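Local structure of formyltransferase PseJ (Anoxybacillus kamchatkensis G10, 6EDK) at residues A[107-121]-A[150-162]. The protein is a member of the formyl transferase family, with a mixed beta sheet flanked by helices. Sequence-based numbering, arbitrary orientation.
Sequences NLWSFLEDSPKGVTI and TYERLTQTIEKLF
V119 lies against one flank of helix 150-162, wedged between L154, I158, T157 and L161. Its CB meets I158 CB at 3.7 Å, and the two methyls reach backbone as well as side chains: CG1 lies 3.4 Å from L154 O, while CG2 touches I158 CA, T157 CG2 and, at 4.0 Å, L161 CD2. A branched valine suits a strand position where the helix backbone comes this close. Two residues on, I121 faces the same helix; its CG1 is anti to the carbonyl carbon (chi1 -60°), and the extended chain carries CD1 to 3.7 Å from F162 CA, at the edge of the F162 ring. Between them T120 points away, its hydroxyl bonded to S96 O, L98 N and Q136 NE2, so strand residues alternate between helix and far face.

At the other end the contact turns polar. N107 donates from ND2 to T150 OG1 (3.0 Å, N-H...O 155°), almost in the amide plane, which probably holds the amide's rotation. T146 O and L147 O, in the preceding turn, also lie within hydrogen-bonding reach of OG1. Threonine suits both neighbours: its hydroxyl serves the amide, and its methyl CG2 meets F111 CZ at 3.7 Å. L154 CD1 packs against N107 OD1. ND2 also bonds a sulfonate oxygen of bound MES, a buffer molecule probably from the crystallisation liquor. K117 CE lies over one face of the F111 ring.

Strand 118-121 runs at 33° to the helix, their axes 8.1 Å apart. Helix 147-169 thus packs across strands 90-94, 118-123 and 133-138, with I158 and F162 on L93 and L161 on V135, while N107 and T150 tie it to helix 106-112: the helix-on-sheet layering of an alpha/beta fold.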
ATOM      1  N   ASN A 107       3.721   0.838 -10.054  1.00 25.20           N
ATOM      2  CA  ASN A 107       3.136   0.286 -11.276  1.00 26.02           C
ATOM      3  C   ASN A 107       4.039   0.566 -12.462  1.00 26.98           C
ATOM      4  O   ASN A 107       4.336  -0.320 -13.269  1.00 27.25           O
ATOM      5  CB  ASN A 107       1.750   0.878 -11.483  1.00 23.88           C
ATOM      6  CG  ASN A 107       1.026   0.338 -12.705  1.00 25.02           C
ATOM      7  OD1 ASN A 107       0.901  -0.882 -12.910  1.00 29.96           O
ATOM      8  ND2 ASN A 107       0.514   1.253 -13.521  1.00 28.68           N
ATOM      9  N   LEU A 108       4.456   1.819 -12.605  1.00 27.95           N
ATOM     10  CA  LEU A 108       5.373   2.151 -13.703  1.00 26.16           C
ATOM     11  C   LEU A 108       6.656   1.329 -13.640  1.00 26.88           C
ATOM     12  O   LEU A 108       7.081   0.756 -14.644  1.00 27.82           O
ATOM     13  CB  LEU A 108       5.667   3.638 -13.661  1.00 27.52           C
ATOM     14  CG  LEU A 108       6.755   4.117 -14.685  1.00 31.25           C
ATOM     15  CD1 LEU A 108       6.249   3.888 -16.084  1.00 29.43           C
ATOM     16  CD2 LEU A 108       6.943   5.627 -14.417  1.00 37.87           C
ATOM     17  N   TRP A 109       7.279   1.237 -12.476  1.00 28.53           N
ATOM     18  CA  TRP A 109       8.553   0.531 -12.381  1.00 30.91           C
ATOM     19  C   TRP A 109       8.416  -0.957 -12.627  1.00 30.25           C
ATOM     20  O   TRP A 109       9.369  -1.596 -13.115  1.00 29.94           O
ATOM     21  CB  TRP A 109       9.204   0.769 -11.028  1.00 32.19           C
ATOM     22  CG  TRP A 109       9.813   2.092 -10.970  1.00 31.97           C
ATOM     23  CD1 TRP A 109       9.356   3.178 -10.303  1.00 35.00           C
ATOM     24  CD2 TRP A 109      10.993   2.491 -11.655  1.00 34.68           C
ATOM     25  NE1 TRP A 109      10.202   4.264 -10.533  1.00 38.84           N
ATOM     26  CE2 TRP A 109      11.202   3.857 -11.374  1.00 38.44           C
ATOM     27  CE3 TRP A 109      11.896   1.818 -12.507  1.00 38.09           C
ATOM     28  CZ2 TRP A 109      12.305   4.584 -11.898  1.00 41.15           C
ATOM     29  CZ3 TRP A 109      12.984   2.546 -13.027  1.00 42.56           C
ATOM     30  CH2 TRP A 109      13.155   3.923 -12.713  1.00 40.84           C
ATOM     31  N   SER A 110       7.224  -1.539 -12.325  1.00 26.55           N
ATOM     32  CA  SER A 110       7.012  -2.931 -12.624  1.00 21.61           C
ATOM     33  C   SER A 110       7.085  -3.199 -14.115  1.00 26.53           C
ATOM     34  O   SER A 110       7.468  -4.294 -14.518  1.00 27.96           O
ATOM     35  CB  SER A 110       5.675  -3.414 -12.047  1.00 25.36           C
ATOM     36  OG  SER A 110       4.569  -3.044 -12.852  1.00 28.90           O
ATOM     37  N   PHE A 111       6.792  -2.208 -14.945  1.00 27.53           N
ATOM     38  CA  PHE A 111       6.933  -2.365 -16.393  1.00 29.57           C
ATOM     39  C   PHE A 111       8.331  -1.988 -16.869  1.00 33.38           C
ATOM     40  O   PHE A 111       8.956  -2.755 -17.628  1.00 32.15           O
ATOM     41  CB  PHE A 111       5.883  -1.532 -17.105  1.00 30.04           C
ATOM     42  CG  PHE A 111       4.537  -2.119 -16.980  1.00 26.57           C
ATOM     43  CD1 PHE A 111       4.189  -3.189 -17.754  1.00 29.08           C
ATOM     44  CD2 PHE A 111       3.655  -1.667 -16.040  1.00 29.22           C
ATOM     45  CE1 PHE A 111       2.950  -3.783 -17.609  1.00 29.94           C
ATOM     46  CE2 PHE A 111       2.418  -2.259 -15.911  1.00 29.13           C
ATOM     47  CZ  PHE A 111       2.083  -3.332 -16.689  1.00 30.49           C
ATOM     48  N   LEU A 112       8.849  -0.853 -16.380  1.00 32.90           N
ATOM     49  CA  LEU A 112      10.182  -0.429 -16.789  1.00 37.03           C
ATOM     50  C   LEU A 112      11.231  -1.490 -16.492  1.00 41.12           C
ATOM     51  O   LEU A 112      12.139  -1.717 -17.305  1.00 41.24           O
ATOM     52  CB  LEU A 112      10.551   0.880 -16.101  1.00 33.29           C
ATOM     53  CG  LEU A 112       9.754   2.103 -16.540  1.00 38.19           C
ATOM     54  CD1 LEU A 112      10.101   3.270 -15.658  1.00 41.02           C
ATOM     55  CD2 LEU A 112       9.964   2.456 -17.995  1.00 39.33           C
ATOM     56  N   GLU A 113      11.141  -2.161 -15.345  1.00 35.99           N
ATOM     57  CA  GLU A 113      12.113  -3.165 -14.932  1.00 36.90           C
ATOM     58  C   GLU A 113      11.590  -4.582 -15.091  1.00 36.82           C
ATOM     59  O   GLU A 113      12.277  -5.520 -14.686  1.00 36.42           O
ATOM     60  CB  GLU A 113      12.568  -2.890 -13.489  1.00 41.01           C
ATOM     61  CG  GLU A 113      13.475  -1.649 -13.416  1.00 47.00           C
ATOM     62  CD  GLU A 113      13.902  -1.241 -12.035  1.00 53.07           C
ATOM     63  OE1 GLU A 113      13.409  -1.793 -11.021  1.00 50.16           O
ATOM     64  OE2 GLU A 113      14.753  -0.334 -11.938  1.00 54.59           O
ATOM     65  N   ASP A 114      10.417  -4.756 -15.716  1.00 33.61           N
ATOM     66  CA  ASP A 114       9.798  -6.030 -16.064  1.00 36.52           C
ATOM     67  C   ASP A 114       9.818  -6.969 -14.854  1.00 35.38           C
ATOM     68  O   ASP A 114      10.312  -8.085 -14.902  1.00 36.83           O
ATOM     69  CB  ASP A 114      10.470  -6.663 -17.314  1.00 35.14           C
ATOM     70  CG  ASP A 114       9.674  -7.834 -17.912  1.00 43.96           C
ATOM     71  OD1 ASP A 114       8.466  -7.991 -17.659  1.00 45.62           O
ATOM     72  OD2 ASP A 114      10.264  -8.640 -18.680  1.00 49.70           O
ATOM     73  N   SER A 115       9.232  -6.488 -13.745  1.00 31.27           N
ATOM     74  CA  SER A 115       9.245  -7.203 -12.493  1.00 29.57           C
ATOM     75  C   SER A 115       7.894  -7.882 -12.245  1.00 28.36           C
ATOM     76  O   SER A 115       6.941  -7.728 -12.994  1.00 29.86           O
ATOM     77  CB  SER A 115       9.556  -6.197 -11.364  1.00 34.14           C
ATOM     78  OG  SER A 115       8.311  -5.494 -11.102  1.00 35.22           O
ATOM     79  N   PRO A 116       7.787  -8.691 -11.217  1.00 26.78           N
ATOM     80  CA  PRO A 116       6.464  -9.183 -10.850  1.00 27.53           C
ATOM     81  C   PRO A 116       5.529  -8.014 -10.541  1.00 26.32           C
ATOM     82  O   PRO A 116       5.954  -6.938 -10.089  1.00 28.74           O
ATOM     83  CB  PRO A 116       6.732 -10.034  -9.594  1.00 28.20           C
ATOM     84  CG  PRO A 116       8.246 -10.229  -9.592  1.00 29.62           C
ATOM     85  CD  PRO A 116       8.876  -9.137 -10.328  1.00 27.90           C
ATOM     86  N   LYS A 117       4.249  -8.267 -10.734  1.00 26.20           N
ATOM     87  CA  LYS A 117       3.237  -7.229 -10.576  1.00 27.73           C
ATOM     88  C   LYS A 117       2.129  -7.683  -9.666  1.00 22.93           C
ATOM     89  O   LYS A 117       1.734  -8.858  -9.683  1.00 27.20           O
ATOM     90  CB  LYS A 117       2.656  -6.858 -11.945  1.00 28.71           C
ATOM     91  CG  LYS A 117       3.758  -6.340 -12.892  1.00 29.19           C
ATOM     92  CD  LYS A 117       3.291  -6.367 -14.269  1.00 30.80           C
ATOM     93  CE  LYS A 117       4.383  -5.870 -15.236  1.00 32.59           C
ATOM     94  NZ  LYS A 117       5.508  -6.831 -15.293  1.00 31.23           N
ATOM     95  N   GLY A 118       1.642  -6.772  -8.837  1.00 22.94           N
ATOM     96  CA  GLY A 118       0.605  -7.168  -7.899  1.00 24.07           C
ATOM     97  C   GLY A 118       0.551  -6.181  -6.707  1.00 19.80           C
ATOM     98  O   GLY A 118       0.947  -5.002  -6.814  1.00 27.63           O
ATOM     99  N   VAL A 119      -0.079  -6.662  -5.674  1.00 24.73           N
ATOM    100  CA  VAL A 119      -0.433  -5.807  -4.531  1.00 19.39           C
ATOM    101  C   VAL A 119      -0.135  -6.542  -3.225  1.00 24.57           C
ATOM    102  O   VAL A 119      -0.178  -7.766  -3.140  1.00 31.26           O
ATOM    103  CB  VAL A 119      -1.940  -5.375  -4.611  1.00 22.36           C
ATOM    104  CG1 VAL A 119      -2.313  -4.606  -5.932  1.00 22.43           C
ATOM    105  CG2 VAL A 119      -2.849  -6.592  -4.411  1.00 24.18           C
ATOM    106  N   THR A 120       0.081  -5.768  -2.139  1.00 22.38           N
ATOM    107  CA  THR A 120       0.591  -6.365  -0.913  1.00 23.63           C
ATOM    108  C   THR A 120       0.056  -5.585   0.296  1.00 23.81           C
ATOM    109  O   THR A 120       0.079  -4.365   0.278  1.00 28.69           O
ATOM    110  CB  THR A 120       2.129  -6.308  -0.846  1.00 23.31           C
ATOM    111  OG1 THR A 120       2.701  -7.072  -1.898  1.00 25.85           O
ATOM    112  CG2 THR A 120       2.599  -6.870   0.482  1.00 23.16           C
ATOM    113  N   ILE A 121      -0.432  -6.295   1.286  1.00 25.36           N
ATOM    114  CA  ILE A 121      -0.756  -5.735   2.602  1.00 23.79           C
ATOM    115  C   ILE A 121       0.336  -6.189   3.550  1.00 25.77           C
ATOM    116  O   ILE A 121       0.660  -7.386   3.574  1.00 29.44           O
ATOM    117  CB  ILE A 121      -2.123  -6.240   3.060  1.00 23.02           C
ATOM    118  CG1 ILE A 121      -3.201  -5.822   2.068  1.00 26.12           C
ATOM    119  CG2 ILE A 121      -2.457  -5.670   4.492  1.00 23.87           C
ATOM    120  CD1 ILE A 121      -4.530  -6.438   2.349  1.00 28.47           C
ATOM    121  N   THR A 150      -3.776  -0.594 -15.903  1.00 25.34           N
ATOM    122  CA  THR A 150      -3.065  -1.435 -14.931  1.00 24.16           C
ATOM    123  C   THR A 150      -3.133  -0.830 -13.536  1.00 24.30           C
ATOM    124  O   THR A 150      -3.405  -1.556 -12.594  1.00 25.56           O
ATOM    125  CB  THR A 150      -1.619  -1.646 -15.304  1.00 26.39           C
ATOM    126  OG1 THR A 150      -0.962  -0.395 -15.564  1.00 30.11           O
ATOM    127  CG2 THR A 150      -1.554  -2.425 -16.646  1.00 24.40           C
ATOM    128  N   TYR A 151      -2.968   0.491 -13.418  1.00 22.86           N
ATOM    129  CA  TYR A 151      -3.158   1.149 -12.085  1.00 24.88           C
ATOM    130  C   TYR A 151      -4.552   0.921 -11.520  1.00 24.21           C
ATOM    131  O   TYR A 151      -4.724   0.581 -10.322  1.00 27.10           O
ATOM    132  CB  TYR A 151      -2.861   2.642 -12.228  1.00 27.67           C
ATOM    133  CG  TYR A 151      -2.982   3.426 -10.916  1.00 27.85           C
ATOM    134  CD1 TYR A 151      -4.210   3.929 -10.499  1.00 32.67           C
ATOM    135  CD2 TYR A 151      -1.876   3.612 -10.086  1.00 27.47           C
ATOM    136  CE1 TYR A 151      -4.324   4.642  -9.278  1.00 33.61           C
ATOM    137  CE2 TYR A 151      -1.983   4.301  -8.865  1.00 31.61           C
ATOM    138  CZ  TYR A 151      -3.204   4.811  -8.480  1.00 35.30           C
ATOM    139  OH  TYR A 151      -3.279   5.510  -7.288  1.00 40.49           O
ATOM    140  N   GLU A 152      -5.569   1.105 -12.340  1.00 26.52           N
ATOM    141  CA  GLU A 152      -6.932   0.856 -11.852  1.00 23.78           C
ATOM    142  C   GLU A 152      -7.113  -0.575 -11.451  1.00 26.48           C
ATOM    143  O   GLU A 152      -7.786  -0.852 -10.498  1.00 27.21           O
ATOM    144  CB  GLU A 152      -7.961   1.239 -12.927  1.00 27.34           C
ATOM    145  CG  GLU A 152      -8.168   2.732 -13.016  1.00 42.40           C
ATOM    146  CD  GLU A 152      -8.582   3.337 -11.658  1.00 54.85           C
ATOM    147  OE1 GLU A 152      -9.452   2.723 -10.948  1.00 56.61           O
ATOM    148  OE2 GLU A 152      -7.999   4.402 -11.295  1.00 57.48           O
ATOM    149  N   ARG A 153      -6.560  -1.534 -12.196  1.00 25.23           N
ATOM    150  CA  ARG A 153      -6.716  -2.917 -11.785  1.00 23.45           C
ATOM    151  C   ARG A 153      -6.004  -3.212 -10.454  1.00 22.65           C
ATOM    152  O   ARG A 153      -6.515  -3.971  -9.616  1.00 26.37           O
ATOM    153  CB  ARG A 153      -6.175  -3.835 -12.916  1.00 22.13           C
ATOM    154  CG  ARG A 153      -6.475  -5.245 -12.682  1.00 24.17           C
ATOM    155  CD  ARG A 153      -5.899  -6.160 -13.815  1.00 24.72           C
ATOM    156  NE  ARG A 153      -6.639  -5.906 -15.057  1.00 27.87           N
ATOM    157  CZ  ARG A 153      -6.119  -5.378 -16.146  1.00 29.86           C
ATOM    158  NH1 ARG A 153      -4.830  -5.071 -16.187  1.00 30.06           N
ATOM    159  NH2 ARG A 153      -6.898  -5.204 -17.204  1.00 36.07           N
ATOM    160  N   LEU A 154      -4.812  -2.620 -10.240  1.00 25.80           N
ATOM    161  CA  LEU A 154      -4.137  -2.819  -8.969  1.00 21.31           C
ATOM    162  C   LEU A 154      -4.974  -2.215  -7.838  1.00 24.81           C
ATOM    163  O   LEU A 154      -5.121  -2.822  -6.781  1.00 24.49           O
ATOM    164  CB  LEU A 154      -2.756  -2.137  -8.990  1.00 24.00           C
ATOM    165  CG  LEU A 154      -1.759  -2.760  -9.981  1.00 24.20           C
ATOM    166  CD1 LEU A 154      -0.559  -1.776 -10.012  1.00 25.78           C
ATOM    167  CD2 LEU A 154      -1.289  -4.115  -9.576  1.00 24.33           C
ATOM    168  N   THR A 155      -5.522  -1.025  -8.068  1.00 25.31           N
ATOM    169  CA  THR A 155      -6.325  -0.354  -7.020  1.00 26.00           C
ATOM    170  C   THR A 155      -7.541  -1.204  -6.636  1.00 25.17           C
ATOM    171  O   THR A 155      -7.821  -1.430  -5.451  1.00 27.70           O
ATOM    172  CB  THR A 155      -6.761   1.029  -7.534  1.00 29.03           C
ATOM    173  OG1 THR A 155      -5.578   1.844  -7.573  1.00 33.27           O
ATOM    174  CG2 THR A 155      -7.775   1.626  -6.623  1.00 39.36           C
ATOM    175  N   GLN A 156      -8.257  -1.716  -7.630  1.00 25.67           N
ATOM    176  CA  GLN A 156      -9.387  -2.581  -7.330  1.00 27.99           C
ATOM    177  C   GLN A 156      -8.974  -3.859  -6.653  1.00 26.45           C
ATOM    178  O   GLN A 156      -9.658  -4.359  -5.745  1.00 27.92           O
ATOM    179  CB  GLN A 156     -10.141  -2.929  -8.651  1.00 32.75           C
ATOM    180  CG  GLN A 156     -10.854  -1.741  -9.283  1.00 46.49           C
ATOM    181  CD  GLN A 156     -11.798  -0.981  -8.302  1.00 48.54           C
ATOM    182  OE1 GLN A 156     -12.690  -1.567  -7.712  1.00 51.52           O
ATOM    183  NE2 GLN A 156     -11.567   0.331  -8.139  1.00 49.26           N
ATOM    184  N   THR A 157      -7.860  -4.440  -7.083  1.00 24.50           N
ATOM    185  CA  THR A 157      -7.396  -5.675  -6.481  1.00 23.16           C
ATOM    186  C   THR A 157      -6.946  -5.510  -5.020  1.00 22.35           C
ATOM    187  O   THR A 157      -7.272  -6.347  -4.175  1.00 27.33           O
ATOM    188  CB  THR A 157      -6.245  -6.259  -7.306  1.00 27.21           C
ATOM    189  OG1 THR A 157      -6.637  -6.412  -8.694  1.00 29.37           O
ATOM    190  CG2 THR A 157      -5.787  -7.579  -6.787  1.00 28.17           C
ATOM    191  N   ILE A 158      -6.219  -4.455  -4.701  1.00 23.47           N
ATOM    192  CA  ILE A 158      -5.783  -4.370  -3.285  1.00 24.50           C
ATOM    193  C   ILE A 158      -6.988  -4.034  -2.348  1.00 23.69           C
ATOM    194  O   ILE A 158      -7.030  -4.501  -1.218  1.00 24.20           O
ATOM    195  CB  ILE A 158      -4.670  -3.329  -3.099  1.00 23.03           C
ATOM    196  CG1 ILE A 158      -3.981  -3.534  -1.729  1.00 26.03           C
ATOM    197  CG2 ILE A 158      -5.149  -1.872  -3.318  1.00 25.84           C
ATOM    198  CD1 ILE A 158      -2.614  -2.907  -1.637  1.00 28.83           C
ATOM    199  N   GLU A 159      -7.952  -3.234  -2.816  1.00 25.03           N
ATOM    200  CA  GLU A 159      -9.176  -2.940  -2.038  1.00 25.78           C
ATOM    201  C   GLU A 159      -9.964  -4.198  -1.862  1.00 25.06           C
ATOM    202  O   GLU A 159     -10.414  -4.501  -0.770  1.00 26.80           O
ATOM    203  CB  GLU A 159      -9.956  -1.850  -2.713  1.00 25.98           C
ATOM    204  CG  GLU A 159      -9.144  -0.519  -2.825  1.00 28.20           C
ATOM    205  CD  GLU A 159      -9.777   0.580  -3.627  1.00 30.60           C
ATOM    206  OE1 GLU A 159     -10.893   0.406  -4.175  1.00 31.38           O
ATOM    207  OE2 GLU A 159      -9.161   1.692  -3.745  1.00 32.62           O
ATOM    208  N   LYS A 160     -10.074  -5.018  -2.919  1.00 25.45           N
ATOM    209  CA  LYS A 160     -10.689  -6.331  -2.746  1.00 25.22           C
ATOM    210  C   LYS A 160      -9.951  -7.195  -1.751  1.00 24.60           C
ATOM    211  O   LYS A 160     -10.564  -7.877  -0.936  1.00 25.52           O
ATOM    212  CB  LYS A 160     -10.745  -7.001  -4.127  1.00 24.97           C
ATOM    213  CG  LYS A 160     -11.491  -8.300  -4.164  1.00 27.16           C
ATOM    214  CD  LYS A 160     -11.535  -8.949  -5.573  1.00 34.22           C
ATOM    215  CE  LYS A 160     -12.287 -10.277  -5.461  1.00 46.58           C
ATOM    216  NZ  LYS A 160     -11.956 -11.211  -6.572  1.00 49.72           N
ATOM    217  N   LEU A 161      -8.625  -7.292  -1.874  1.00 26.43           N
ATOM    218  CA  LEU A 161      -7.842  -8.164  -1.012  1.00 24.58           C
ATOM    219  C   LEU A 161      -7.971  -7.733   0.450  1.00 23.87           C
ATOM    220  O   LEU A 161      -8.075  -8.565   1.362  1.00 25.77           O
ATOM    221  CB  LEU A 161      -6.355  -8.071  -1.447  1.00 26.10           C
ATOM    222  CG  LEU A 161      -5.335  -8.950  -0.743  1.00 27.03           C
ATOM    223  CD1 LEU A 161      -5.567 -10.432  -1.016  1.00 29.49           C
ATOM    224  CD2 LEU A 161      -3.899  -8.586  -1.156  1.00 25.03           C
ATOM    225  N   PHE A 162      -8.026  -6.425   0.654  1.00 22.42           N
ATOM    226  CA  PHE A 162      -8.167  -5.904   2.031  1.00 22.29           C
ATOM    227  C   PHE A 162      -9.505  -6.351   2.621  1.00 27.83           C
ATOM    228  O   PHE A 162      -9.584  -6.888   3.745  1.00 24.73           O
ATOM    229  CB  PHE A 162      -8.100  -4.399   2.008  1.00 20.71           C
ATOM    230  CG  PHE A 162      -8.413  -3.827   3.380  1.00 25.43           C
ATOM    231  CD1 PHE A 162      -7.514  -3.945   4.369  1.00 27.23           C
ATOM    232  CD2 PHE A 162      -9.672  -3.338   3.618  1.00 27.88           C
ATOM    233  CE1 PHE A 162      -7.848  -3.487   5.665  1.00 27.41           C
ATOM    234  CE2 PHE A 162     -10.014  -2.906   4.926  1.00 29.67           C
ATOM    235  CZ  PHE A 162      -9.079  -3.017   5.880  1.00 26.40           C
TER